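Local coordinates for protein hydrogenase maturation factor (Thermoanaerobacter tengcongensis, PDB 3VTH) that probably transfers the carbamoyl group of carbamoyl phosphate, with ATP consumed, to the C-terminal cysteine of HypE in the maturation of [NiFe]-hydrogenases, at residues I9-I14 with V85-Y90; F17-G22 with L74-E79; G102-V107 with M415-Y420; V398-L403 with D453-A458; V457-H462 with Y470-D475. All coordinates share one frame; numbering follows the deposited sequence.

Overall arrangement
Contacts 1 and 2 lie about 23 Å apart, centre to centre, in the acylphosphatase domain, where strands 10-17 and 76-85 are neighbours in one sheet; contact 2 falls between the two segments of contact 1 along the chain. In contact 3 the loop after strand 93-95 meets the Kae1-like domain, and Asp78 of contact 2 bonds to Tyr420 of contact 3, the centres about 12 Å apart. Contact 4 is again about 12 Å on: Thr416 bonds to Ser401 and Ile402 across neighbouring strands 414-417 and 402-404. Contacts 4 and 5 share Val457 and Ala458 of strand 456-460. Together the five trace a path from the N-terminal domain into the domain that supplies two of the four iron ligands.

Contact 1 of 5, residues I9-I14 with V85-Y90; sequences IQARQI and VEVKEY
The flat carbonyl of Ala11 is approached from both faces: Val85 N comes over one, 3.2 Å from Ala11 O, and Arg12 NH1 over the other, 2.9 Å from the same oxygen. The bond from Val85 is almost straight at the hydrogen (176°), yet both donors stand well above the carbonyl plane. Arg12 NH1, by contrast, has that oxygen in the plane of its own guanidinium. The oxygen is thus held by two donors from opposite faces, and the arginine is tied back to its own strand. Where the two segments part, a water steps in, accepting from Ala11 N and donating to Val85 O (2.7 Å).

The methyls of Val85, Val87 and Ala11 bury most of the surface. With CG1 of Val85 anti to its carbonyl carbon (chi1 -66°), that methyl reaches the CB of Gln13 at 3.9 Å, while CG2 presses on Ala11 CB at 3.6 Å. Val87 CG2 approaches Ala11 CB from further along, 4.0 Å away, and Val87 CG1 lies 4.1 Å from Ile9 CG2, the two side chains crossing at about a right angle. Replacing Val85 by a glycine would probably leave the methyl of Ala11 and the stem of Gln13 without their apolar neighbour. The contact closes the end of edge strand 76-85 against strand 10-17 in the five-stranded sheet of the acylphosphatase fold.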
# COMPACT_ATOMS: atom_id res chain seq x y z
N ILE A 9 3.28 -50.33 -0.23
CA ILE A 9 4.00 -49.08 -0.22
C ILE A 9 3.86 -48.40 -1.58
O ILE A 9 4.09 -49.01 -2.62
CB ILE A 9 5.49 -49.30 0.20
CG1 ILE A 9 5.57 -50.07 1.54
CG2 ILE A 9 6.27 -47.97 0.22
CD1 ILE A 9 4.99 -49.32 2.80
N GLN A 10 3.43 -47.14 -1.55
CA GLN A 10 3.31 -46.32 -2.74
C GLN A 10 4.16 -45.07 -2.55
O GLN A 10 4.62 -44.79 -1.44
CB GLN A 10 1.86 -45.90 -2.97
CG GLN A 10 0.95 -47.00 -3.52
CD GLN A 10 -0.27 -46.40 -4.20
OE1 GLN A 10 -1.34 -46.30 -3.59
NE2 GLN A 10 -0.11 -45.97 -5.45
N ALA A 11 4.38 -44.33 -3.63
CA ALA A 11 5.15 -43.09 -3.55
C ALA A 11 4.44 -41.96 -4.27
O ALA A 11 3.82 -42.15 -5.32
CB ALA A 11 6.55 -43.30 -4.12
N ARG A 12 4.51 -40.77 -3.69
CA ARG A 12 3.96 -39.58 -4.31
C ARG A 12 4.98 -38.45 -4.30
O ARG A 12 5.67 -38.26 -3.32
CB ARG A 12 2.70 -39.11 -3.58
CG ARG A 12 1.52 -40.05 -3.65
CD ARG A 12 0.99 -40.17 -5.06
NE ARG A 12 -0.18 -41.05 -5.10
CZ ARG A 12 -0.13 -42.37 -5.21
NH1 ARG A 12 1.04 -43.00 -5.31
NH2 ARG A 12 -1.26 -43.07 -5.24
N GLN A 13 5.06 -37.71 -5.41
CA GLN A 13 5.80 -36.46 -5.41
C GLN A 13 4.79 -35.33 -5.32
O GLN A 13 3.79 -35.35 -6.05
CB GLN A 13 6.64 -36.34 -6.67
CG GLN A 13 7.31 -34.99 -6.86
CD GLN A 13 7.78 -34.82 -8.29
OE1 GLN A 13 8.26 -35.76 -8.91
NE2 GLN A 13 7.62 -33.61 -8.82
N ILE A 14 5.03 -34.39 -4.42
CA ILE A 14 4.11 -33.28 -4.16
C ILE A 14 4.85 -31.94 -4.27
O ILE A 14 5.86 -31.73 -3.61
CB ILE A 14 3.43 -33.42 -2.76
CG1 ILE A 14 2.70 -34.77 -2.63
CG2 ILE A 14 2.45 -32.25 -2.50
CD1 ILE A 14 2.44 -35.23 -1.19
N VAL A 85 4.78 -41.68 -8.29
CA VAL A 85 6.16 -41.95 -8.71
C VAL A 85 6.56 -43.33 -8.22
O VAL A 85 5.84 -43.92 -7.42
CB VAL A 85 7.18 -40.88 -8.20
CG1 VAL A 85 6.91 -39.52 -8.83
CG2 VAL A 85 7.18 -40.78 -6.66
N GLU A 86 7.69 -43.83 -8.69
CA GLU A 86 8.18 -45.15 -8.24
C GLU A 86 8.76 -45.05 -6.83
O GLU A 86 9.25 -44.00 -6.42
CB GLU A 86 9.22 -45.71 -9.21
CG GLU A 86 8.82 -45.69 -10.69
CD GLU A 86 7.37 -46.12 -10.95
OE1 GLU A 86 6.54 -45.24 -11.29
OE2 GLU A 86 7.06 -47.32 -10.80
N VAL A 87 8.69 -46.15 -6.09
CA VAL A 87 9.23 -46.23 -4.73
C VAL A 87 10.76 -46.35 -4.75
O VAL A 87 11.31 -47.14 -5.51
CB VAL A 87 8.61 -47.44 -3.99
CG1 VAL A 87 9.25 -47.64 -2.60
CG2 VAL A 87 7.09 -47.28 -3.89
N LYS A 88 11.43 -45.55 -3.93
CA LYS A 88 12.90 -45.58 -3.86
C LYS A 88 13.40 -46.36 -2.65
O LYS A 88 14.61 -46.60 -2.52
CB LYS A 88 13.46 -44.15 -3.78
CG LYS A 88 13.38 -43.37 -5.08
CD LYS A 88 14.08 -42.04 -4.94
CE LYS A 88 13.86 -41.18 -6.17
NZ LYS A 88 12.51 -40.56 -6.12
N GLU A 89 12.48 -46.72 -1.76
CA GLU A 89 12.79 -47.37 -0.49
C GLU A 89 13.65 -46.51 0.44
O GLU A 89 14.66 -46.97 1.00
CB GLU A 89 13.42 -48.74 -0.71
CG GLU A 89 12.44 -49.77 -1.18
CD GLU A 89 13.04 -51.15 -1.25
OE1 GLU A 89 13.95 -51.35 -2.09
OE2 GLU A 89 12.62 -52.03 -0.47
N TYR A 90 13.24 -45.26 0.59
CA TYR A 90 13.76 -44.40 1.64
C TYR A 90 13.61 -45.11 2.98
O TYR A 90 12.58 -45.73 3.24
CB TYR A 90 12.97 -43.11 1.67
CG TYR A 90 13.26 -42.15 0.56
CD1 TYR A 90 14.46 -41.45 0.51
CD2 TYR A 90 12.30 -41.89 -0.42
CE1 TYR A 90 14.72 -40.51 -0.51
CE2 TYR A 90 12.55 -40.95 -1.44
CZ TYR A 90 13.77 -40.27 -1.48
OH TYR A 90 14.03 -39.35 -2.48
O HOH W 1 4.00 -45.52 -6.31

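Contact 2 of 5, residues F17-G22 with L74-E79; sequences FGIVQG and LSVIDE. With PO4 (phosphate ion), chain E.
Phe17 sets CG anti to its carbonyl carbon (chi1 -56°), while Glu79 sends CG anti to the backbone N (chi1 -177°) and stays extended, which lays the two side chains alongside. They are neighbours at a classic beta bulge: Asp78 and Glu79 both face Phe17, whose N donates to Glu79 O at 2.8 Å and whose O takes Asp78 N at 2.9 Å and Glu79 N only weakly. Ring atom CD1 lies 3.7 Å from Glu79 OE2, ring and carboxylate turned 48° apart; OE1 bonds to Gln81. With Phe17 cut back to an alanine, the stem of Glu79 would probably lose the ring that lies along it.

Gly18 presses against the other strand, where a CB would hit Val76 O. Ile19 and Val76 bond both ways through N and O, and Ile19 CD1 meets Val76 CG2 at 3.9 Å. The loop and first residues of helix 25-35, with predicted active-site Arg26, hold a phosphate ion, probably from the crystallisation liquor; Gly22 N donates to its O3 at 2.9 Å.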
# COMPACT_ATOMS: atom_id res chain seq x y z
N PHE A 17 2.99 -24.55 -4.34
CA PHE A 17 3.34 -23.25 -4.92
C PHE A 17 2.61 -22.12 -4.20
O PHE A 17 1.51 -22.32 -3.70
CB PHE A 17 2.95 -23.22 -6.41
CG PHE A 17 3.57 -24.33 -7.22
CD1 PHE A 17 2.82 -25.44 -7.58
CD2 PHE A 17 4.90 -24.27 -7.60
CE1 PHE A 17 3.39 -26.48 -8.34
CE2 PHE A 17 5.49 -25.30 -8.35
CZ PHE A 17 4.73 -26.41 -8.73
N GLY A 18 3.22 -20.94 -4.21
CA GLY A 18 2.67 -19.74 -3.57
C GLY A 18 3.66 -19.21 -2.55
O GLY A 18 4.87 -19.37 -2.71
N ILE A 19 3.16 -18.53 -1.52
CA ILE A 19 4.02 -18.17 -0.40
C ILE A 19 4.16 -19.42 0.47
O ILE A 19 3.30 -19.73 1.30
CB ILE A 19 3.50 -16.95 0.39
CG1 ILE A 19 3.38 -15.73 -0.55
CG2 ILE A 19 4.42 -16.66 1.62
CD1 ILE A 19 2.77 -14.47 0.11
N VAL A 20 5.21 -20.18 0.22
CA VAL A 20 5.35 -21.50 0.83
C VAL A 20 6.75 -21.71 1.42
O VAL A 20 7.10 -22.83 1.82
CB VAL A 20 5.00 -22.62 -0.18
CG1 VAL A 20 3.53 -22.50 -0.64
CG2 VAL A 20 5.94 -22.57 -1.41
N GLN A 21 7.55 -20.64 1.46
CA GLN A 21 8.90 -20.69 2.05
C GLN A 21 8.99 -19.62 3.12
O GLN A 21 8.30 -18.59 3.01
CB GLN A 21 10.00 -20.44 1.01
CG GLN A 21 9.99 -21.43 -0.16
CD GLN A 21 11.12 -21.20 -1.13
OE1 GLN A 21 11.84 -20.20 -1.03
NE2 GLN A 21 11.28 -22.11 -2.09
N GLY A 22 9.79 -19.86 4.15
CA GLY A 22 9.87 -18.98 5.31
C GLY A 22 8.64 -18.98 6.18
O GLY A 22 8.37 -17.99 6.90
N LEU A 74 1.49 -18.61 7.98
CA LEU A 74 1.95 -17.57 7.05
C LEU A 74 1.93 -17.99 5.58
O LEU A 74 2.22 -17.18 4.70
CB LEU A 74 3.35 -17.10 7.42
CG LEU A 74 3.57 -16.44 8.78
CD1 LEU A 74 5.06 -15.98 8.85
CD2 LEU A 74 2.61 -15.25 9.03
N SER A 75 1.61 -19.26 5.31
CA SER A 75 1.57 -19.75 3.94
C SER A 75 0.40 -19.11 3.18
O SER A 75 -0.64 -18.78 3.75
CB SER A 75 1.51 -21.29 3.88
OG SER A 75 0.22 -21.79 4.22
N VAL A 76 0.61 -18.87 1.88
CA VAL A 76 -0.48 -18.50 0.99
C VAL A 76 -0.31 -19.45 -0.19
O VAL A 76 0.39 -19.14 -1.15
CB VAL A 76 -0.42 -17.02 0.54
CG1 VAL A 76 -1.61 -16.69 -0.39
CG2 VAL A 76 -0.38 -16.06 1.77
N ILE A 77 -0.93 -20.62 -0.09
CA ILE A 77 -0.83 -21.67 -1.09
C ILE A 77 -1.74 -21.38 -2.27
O ILE A 77 -2.94 -21.15 -2.09
CB ILE A 77 -1.21 -23.05 -0.48
CG1 ILE A 77 -0.24 -23.42 0.65
CG2 ILE A 77 -1.28 -24.14 -1.59
CD1 ILE A 77 -0.67 -24.67 1.45
N ASP A 78 -1.19 -21.38 -3.48
CA ASP A 78 -1.97 -21.19 -4.70
C ASP A 78 -2.20 -22.50 -5.48
O ASP A 78 -3.13 -22.62 -6.24
CB ASP A 78 -1.32 -20.14 -5.60
CG ASP A 78 -1.24 -18.77 -4.94
OD1 ASP A 78 -2.27 -18.32 -4.39
OD2 ASP A 78 -0.16 -18.16 -4.96
N GLU A 79 -1.29 -23.47 -5.30
CA GLU A 79 -1.40 -24.75 -6.03
C GLU A 79 -0.64 -25.88 -5.34
O GLU A 79 0.47 -25.67 -4.81
CB GLU A 79 -0.92 -24.62 -7.49
CG GLU A 79 -1.07 -25.90 -8.34
CD GLU A 79 -0.54 -25.75 -9.77
OE1 GLU A 79 -0.81 -26.64 -10.60
OE2 GLU A 79 0.15 -24.74 -10.06
P PO4 E . 10.37 -22.86 5.60
O1 PO4 E . 10.42 -21.98 6.82
O2 PO4 E . 8.98 -22.89 5.03
O3 PO4 E . 11.28 -22.27 4.56
O4 PO4 E . 10.80 -24.27 5.96

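Contact 3 of 5, residues G102-V107 with M415-Y420; sequences GGFVPV and MTKGHY
Phe104, on the loop between strand 93-95 and helix 115-121, wedges against a type II' turn, Lys417 to Tyr420, that joins two antiparallel strands of the Kae1-like domain. Two CH-pi contacts carry most of it. Lys417, extended, slides past Phe104 in the opposite direction and sets its CD over the middle of the ring, 4.0 Å from the centroid and 11° off the normal. Pro106 CG does the same for the Tyr420 ring, less centrally, at 4.1 Å and 27°.

Between the rings the meeting is edge to edge: Phe104 CE2 is 3.7 Å from Tyr420 CD2, each near the other's plane. Phe104 reaches this spot because CG sits between its backbone N and carbonyl carbon (chi1 71°). Gly418 has a positive phi, and a CB there would crowd Phe104 CZ.

The polar ends are satisfied beyond the rings. Tyr420 OH is bonded to Asp78 OD2, which ties the turn to the acylphosphatase sheet as well. Lys417 NZ, having run the length of the phenyl face, donates to Arg451 O and to a water at 2.7 Å; that water in turn donates to Gly102 O at 3.0 Å.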
# COMPACT_ATOMS: atom_id res chain seq x y z
N GLY A 102 16.22 -23.25 -11.31
CA GLY A 102 15.74 -22.22 -12.20
C GLY A 102 14.29 -21.75 -12.22
O GLY A 102 13.93 -21.02 -13.10
N GLY A 103 13.45 -22.08 -11.28
CA GLY A 103 12.13 -21.48 -11.33
C GLY A 103 12.04 -20.13 -10.61
O GLY A 103 13.00 -19.41 -10.54
N PHE A 104 10.88 -19.82 -10.09
CA PHE A 104 10.71 -18.64 -9.27
C PHE A 104 9.65 -18.90 -8.25
O PHE A 104 8.82 -19.74 -8.43
CB PHE A 104 10.34 -17.42 -10.11
CG PHE A 104 8.97 -17.48 -10.66
CD1 PHE A 104 8.68 -18.30 -11.70
CD2 PHE A 104 7.96 -16.77 -10.10
CE1 PHE A 104 7.44 -18.38 -12.19
CE2 PHE A 104 6.73 -16.84 -10.59
CZ PHE A 104 6.45 -17.65 -11.63
N VAL A 105 9.72 -18.18 -7.15
CA VAL A 105 8.80 -18.40 -6.05
C VAL A 105 8.46 -17.06 -5.38
O VAL A 105 9.33 -16.19 -5.24
CB VAL A 105 9.39 -19.42 -5.01
CG1 VAL A 105 10.70 -18.91 -4.43
CG2 VAL A 105 8.37 -19.72 -3.89
N PRO A 106 7.19 -16.88 -5.00
CA PRO A 106 6.84 -15.70 -4.21
C PRO A 106 7.64 -15.63 -2.89
O PRO A 106 8.13 -16.66 -2.41
CB PRO A 106 5.36 -15.90 -3.92
CG PRO A 106 4.87 -16.69 -5.12
CD PRO A 106 5.99 -17.64 -5.44
N VAL A 107 7.74 -14.42 -2.33
CA VAL A 107 8.44 -14.16 -1.07
C VAL A 107 7.43 -13.61 -0.05
O VAL A 107 6.60 -12.75 -0.38
CB VAL A 107 9.62 -13.17 -1.29
CG1 VAL A 107 10.16 -12.59 0.04
CG2 VAL A 107 10.78 -13.88 -2.04
N MET A 415 5.64 -6.24 -12.16
CA MET A 415 6.24 -7.21 -13.09
C MET A 415 5.43 -8.48 -13.10
O MET A 415 5.14 -9.04 -12.04
CB MET A 415 7.65 -7.62 -12.65
CG MET A 415 8.64 -6.52 -12.54
SD MET A 415 10.13 -7.12 -11.69
CE MET A 415 10.98 -5.55 -11.72
N THR A 416 5.11 -8.99 -14.28
CA THR A 416 4.33 -10.20 -14.37
C THR A 416 5.21 -11.42 -14.64
O THR A 416 6.25 -11.31 -15.29
CB THR A 416 3.27 -10.13 -15.49
OG1 THR A 416 3.92 -9.84 -16.73
CG2 THR A 416 2.26 -9.04 -15.18
N LYS A 417 4.80 -12.54 -14.07
CA LYS A 417 5.41 -13.84 -14.37
C LYS A 417 4.46 -14.93 -13.93
O LYS A 417 3.85 -14.84 -12.85
CB LYS A 417 6.76 -14.01 -13.67
CG LYS A 417 7.67 -14.99 -14.44
CD LYS A 417 9.05 -15.01 -13.87
CE LYS A 417 9.94 -15.95 -14.63
NZ LYS A 417 11.05 -16.27 -13.71
N GLY A 418 4.33 -15.96 -14.77
CA GLY A 418 3.41 -17.07 -14.49
C GLY A 418 2.03 -16.48 -14.32
O GLY A 418 1.59 -15.67 -15.14
N HIS A 419 1.34 -16.86 -13.25
CA HIS A 419 0.06 -16.21 -12.96
C HIS A 419 0.15 -15.17 -11.85
O HIS A 419 -0.83 -14.94 -11.15
CB HIS A 419 -1.05 -17.23 -12.67
CG HIS A 419 -0.63 -18.35 -11.78
ND1 HIS A 419 -0.30 -19.60 -12.25
CD2 HIS A 419 -0.48 -18.41 -10.43
CE1 HIS A 419 0.02 -20.39 -11.24
NE2 HIS A 419 -0.08 -19.69 -10.12
N TYR A 420 1.31 -14.53 -11.71
CA TYR A 420 1.45 -13.48 -10.70
C TYR A 420 1.71 -12.10 -11.26
O TYR A 420 2.44 -11.94 -12.24
CB TYR A 420 2.57 -13.81 -9.71
CG TYR A 420 2.43 -15.13 -8.99
CD1 TYR A 420 1.37 -15.35 -8.11
CD2 TYR A 420 3.38 -16.13 -9.14
CE1 TYR A 420 1.26 -16.55 -7.41
CE2 TYR A 420 3.26 -17.36 -8.46
CZ TYR A 420 2.20 -17.54 -7.60
OH TYR A 420 2.06 -18.71 -6.93
O HOH W 2 12.74 -18.36 -13.68

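Contact 4 of 5, residues V398-L403 with D453-A458; sequences VKASIL and DPEVVA
Ser401 O accepts the N-H of Glu455 at 2.8 Å, and that of Val456 only weakly, as the two segments come together. From there the bonding is regular: Leu403 N donates to Val456 O at 3.0 Å, and Ala458 N to Leu403 O at 2.8 Å. Two CA-H groups add to this, Ile402 CA approaching Val456 O and Val457 CA approaching Leu403 O.

Beyond the bonds between these two segments, Ser401 OG donates to Thr416 O and accepts from a water 2.7 Å away, which itself accepts from Asp453 N. Ile402 N is taken by Thr416 OG1 on the other neighbouring strand.

Side chains alternate: Ile402 CG1 lies by Val456 CB at 4.1 Å on the face packed by helix 737-749, and Leu403 CB meets the ring of Pro454, 3.7 Å from its CG. Parallel strands 402-404 and 456-460, first and fourth of five core strands ordered 3-2-1-4-5, with short strand 392-393 added at one edge, centre the RNase H-like half-domain of the actin-like ATPase superfamily.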
# COMPACT_ATOMS: atom_id res chain seq x y z
N VAL A 398 0.53 -15.55 -17.80
CA VAL A 398 0.76 -14.44 -18.73
C VAL A 398 1.40 -14.88 -20.04
O VAL A 398 2.12 -15.88 -20.08
CB VAL A 398 1.57 -13.26 -18.11
CG1 VAL A 398 0.78 -12.64 -17.00
CG2 VAL A 398 2.96 -13.71 -17.63
N LYS A 399 1.13 -14.10 -21.09
CA LYS A 399 1.70 -14.30 -22.41
C LYS A 399 3.24 -14.26 -22.35
O LYS A 399 3.92 -15.17 -22.82
CB LYS A 399 1.16 -13.22 -23.35
CG LYS A 399 0.67 -13.74 -24.70
CD LYS A 399 1.81 -14.06 -25.68
CE LYS A 399 1.28 -14.47 -27.05
NZ LYS A 399 0.60 -15.80 -27.03
N ALA A 400 3.77 -13.18 -21.77
CA ALA A 400 5.21 -12.98 -21.61
C ALA A 400 5.36 -12.07 -20.39
O ALA A 400 4.37 -11.52 -19.94
CB ALA A 400 5.78 -12.31 -22.87
N SER A 401 6.57 -11.90 -19.86
CA SER A 401 6.79 -10.99 -18.73
C SER A 401 6.75 -9.52 -19.14
O SER A 401 7.41 -9.09 -20.11
CB SER A 401 8.09 -11.30 -17.98
OG SER A 401 7.94 -12.43 -17.13
N ILE A 402 5.96 -8.75 -18.41
CA ILE A 402 5.80 -7.32 -18.68
C ILE A 402 6.29 -6.55 -17.47
O ILE A 402 6.02 -6.94 -16.34
CB ILE A 402 4.32 -6.98 -18.98
CG1 ILE A 402 3.96 -7.47 -20.39
CG2 ILE A 402 4.05 -5.44 -18.83
CD1 ILE A 402 2.47 -7.47 -20.69
N LEU A 403 7.04 -5.47 -17.70
CA LEU A 403 7.29 -4.51 -16.65
C LEU A 403 6.37 -3.30 -16.88
O LEU A 403 6.41 -2.69 -17.94
CB LEU A 403 8.76 -4.07 -16.67
CG LEU A 403 9.14 -2.84 -15.82
CD1 LEU A 403 8.98 -3.11 -14.31
CD2 LEU A 403 10.57 -2.44 -16.15
N ASP A 453 12.70 -11.26 -16.44
CA ASP A 453 13.36 -10.52 -17.52
C ASP A 453 12.27 -9.93 -18.42
O ASP A 453 11.73 -10.62 -19.28
CB ASP A 453 14.35 -11.43 -18.28
CG ASP A 453 15.60 -11.78 -17.46
OD1 ASP A 453 15.88 -11.13 -16.41
OD2 ASP A 453 16.32 -12.72 -17.86
N PRO A 454 11.92 -8.65 -18.19
CA PRO A 454 10.82 -8.06 -18.94
C PRO A 454 11.03 -8.20 -20.45
O PRO A 454 12.15 -8.02 -20.94
CB PRO A 454 10.87 -6.59 -18.53
CG PRO A 454 11.43 -6.63 -17.15
CD PRO A 454 12.46 -7.71 -17.19
N GLU A 455 9.96 -8.54 -21.15
CA GLU A 455 9.98 -8.62 -22.61
C GLU A 455 9.29 -7.42 -23.26
O GLU A 455 9.60 -7.04 -24.39
CB GLU A 455 9.40 -9.95 -23.07
CG GLU A 455 10.28 -11.14 -22.62
CD GLU A 455 9.89 -12.48 -23.23
OE1 GLU A 455 8.68 -12.78 -23.31
OE2 GLU A 455 10.81 -13.27 -23.59
N VAL A 456 8.37 -6.80 -22.52
CA VAL A 456 7.63 -5.64 -23.00
C VAL A 456 7.48 -4.70 -21.80
O VAL A 456 7.34 -5.17 -20.66
CB VAL A 456 6.22 -6.04 -23.56
CG1 VAL A 456 5.36 -4.84 -23.85
CG2 VAL A 456 6.36 -6.89 -24.86
N VAL A 457 7.54 -3.39 -22.05
CA VAL A 457 7.37 -2.41 -20.98
C VAL A 457 6.10 -1.59 -21.24
O VAL A 457 5.87 -1.13 -22.36
CB VAL A 457 8.61 -1.48 -20.83
CG1 VAL A 457 8.86 -0.68 -22.12
CG2 VAL A 457 8.42 -0.50 -19.66
N ALA A 458 5.29 -1.44 -20.19
CA ALA A 458 4.07 -0.65 -20.26
C ALA A 458 4.28 0.62 -19.44
O ALA A 458 4.91 0.60 -18.36
CB ALA A 458 2.87 -1.44 -19.72
O HOH W 3 10.55 -13.17 -16.99

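Contact 5 of 5, residues V457-H462 with Y470-D475; sequences VAHDMH and YAKSLD. With PO4 (phosphate ion), chain M.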
# COMPACT_ATOMS: atom_id res chain seq x y z
N VAL A 457 7.54 -3.39 -22.05
CA VAL A 457 7.37 -2.41 -20.98
C VAL A 457 6.10 -1.59 -21.24
O VAL A 457 5.87 -1.13 -22.36
CB VAL A 457 8.61 -1.48 -20.83
CG1 VAL A 457 8.86 -0.68 -22.12
CG2 VAL A 457 8.42 -0.50 -19.66
N ALA A 458 5.29 -1.44 -20.19
CA ALA A 458 4.07 -0.65 -20.26
C ALA A 458 4.28 0.62 -19.44
O ALA A 458 4.91 0.60 -18.36
CB ALA A 458 2.87 -1.44 -19.72
N HIS A 459 3.77 1.73 -19.96
CA HIS A 459 3.99 3.03 -19.33
C HIS A 459 2.82 3.96 -19.59
O HIS A 459 1.98 3.70 -20.48
CB HIS A 459 5.30 3.65 -19.85
CG HIS A 459 5.29 3.99 -21.31
ND1 HIS A 459 4.76 5.17 -21.79
CD2 HIS A 459 5.74 3.30 -22.38
CE1 HIS A 459 4.89 5.19 -23.11
NE2 HIS A 459 5.49 4.07 -23.49
N ASP A 460 2.76 5.04 -18.82
CA ASP A 460 1.73 6.05 -18.98
C ASP A 460 1.95 6.86 -20.25
O ASP A 460 3.10 7.07 -20.68
CB ASP A 460 1.75 7.01 -17.77
CG ASP A 460 0.41 7.71 -17.55
OD1 ASP A 460 -0.37 7.24 -16.71
OD2 ASP A 460 0.15 8.74 -18.21
N MET A 461 0.86 7.35 -20.85
CA MET A 461 1.00 8.25 -21.99
C MET A 461 1.71 9.57 -21.66
O MET A 461 2.25 10.20 -22.55
CB MET A 461 -0.36 8.55 -22.63
CG MET A 461 -1.00 7.34 -23.29
SD MET A 461 -2.66 7.69 -23.86
CE MET A 461 -2.92 6.23 -24.86
N HIS A 462 1.68 9.98 -20.38
CA HIS A 462 2.34 11.23 -19.95
C HIS A 462 3.84 11.14 -20.24
O HIS A 462 4.53 10.31 -19.65
CB HIS A 462 2.10 11.47 -18.45
CG HIS A 462 2.45 12.85 -17.99
ND1 HIS A 462 1.54 13.68 -17.36
CD2 HIS A 462 3.62 13.55 -18.04
CE1 HIS A 462 2.12 14.83 -17.07
NE2 HIS A 462 3.38 14.78 -17.47
N TYR A 470 12.07 6.44 -18.14
CA TYR A 470 12.73 5.17 -17.88
C TYR A 470 12.28 4.10 -18.88
O TYR A 470 13.11 3.44 -19.48
CB TYR A 470 12.51 4.70 -16.43
CG TYR A 470 13.06 3.30 -16.16
CD1 TYR A 470 14.43 3.06 -16.08
CD2 TYR A 470 12.20 2.22 -16.01
CE1 TYR A 470 14.93 1.76 -15.82
CE2 TYR A 470 12.67 0.95 -15.76
CZ TYR A 470 14.01 0.72 -15.66
OH TYR A 470 14.43 -0.57 -15.42
N ALA A 471 10.96 3.97 -19.08
CA ALA A 471 10.41 3.00 -20.04
C ALA A 471 11.00 3.18 -21.44
O ALA A 471 11.42 2.21 -22.08
CB ALA A 471 8.90 3.08 -20.09
N LYS A 472 11.03 4.43 -21.91
CA LYS A 472 11.55 4.75 -23.23
C LYS A 472 13.04 4.50 -23.33
O LYS A 472 13.54 4.23 -24.41
CB LYS A 472 11.26 6.21 -23.60
CG LYS A 472 9.80 6.62 -23.52
CD LYS A 472 8.93 5.88 -24.53
CE LYS A 472 8.04 6.85 -25.31
NZ LYS A 472 7.35 7.85 -24.45
N SER A 473 13.75 4.58 -22.20
CA SER A 473 15.19 4.31 -22.17
C SER A 473 15.52 2.83 -22.41
O SER A 473 16.68 2.50 -22.67
CB SER A 473 15.80 4.75 -20.83
OG SER A 473 15.80 3.68 -19.89
N LEU A 474 14.54 1.94 -22.30
CA LEU A 474 14.84 0.50 -22.40
C LEU A 474 14.81 0.01 -23.86
O LEU A 474 14.21 0.64 -24.73
CB LEU A 474 13.89 -0.33 -21.52
CG LEU A 474 13.76 0.00 -20.02
CD1 LEU A 474 12.59 -0.74 -19.38
CD2 LEU A 474 15.06 -0.31 -19.28
N ASP A 475 15.47 -1.11 -24.13
CA ASP A 475 15.52 -1.66 -25.48
C ASP A 475 14.43 -2.73 -25.62
O ASP A 475 14.72 -3.89 -25.88
CB ASP A 475 16.92 -2.24 -25.72
CG ASP A 475 17.12 -2.76 -27.14
OD1 ASP A 475 16.70 -2.08 -28.10
OD2 ASP A 475 17.74 -3.85 -27.28
P PO4 M . 3.97 18.45 -15.95
O1 PO4 M . 4.28 18.61 -14.48
O2 PO4 M . 2.65 17.73 -16.10
O3 PO4 M . 3.88 19.81 -16.59
O4 PO4 M . 5.07 17.63 -16.60
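Strand 456-460 packs against the last turn of helix 466-473, the backbones closest at Val457 and Ala471, whose CA atoms are 6.3 Å apart. The methyl of Ala471 makes the closest approach: its CB sits 3.6 Å from Val457 CG2 and 3.7 Å from His459 CB, while Leu474 CD1 touches that same valine methyl more loosely. This is the inner packing of a beta-alpha-beta unit in the Kae1-like domain, the crossover helix joining strands 456-460 and 478-481.

Next along, Asp460 forms an Asx turn, OD2 taking His462 N at 2.9 Å with its anti lone pair; OD1 bonds to ND1 of His483, an iron ligand, which makes Asp460 a second-shell residue of that site. His459 CG lies between its backbone N and carbonyl carbon (chi1 65°), and ND1 donates to Asp460 O at 2.8 Å, nearly in the ring plane, which fixes the ring's rotation. The bent chain of Lys472 crosses the imidazole at about a right angle, its NZ 3.9 Å from His459 CE1.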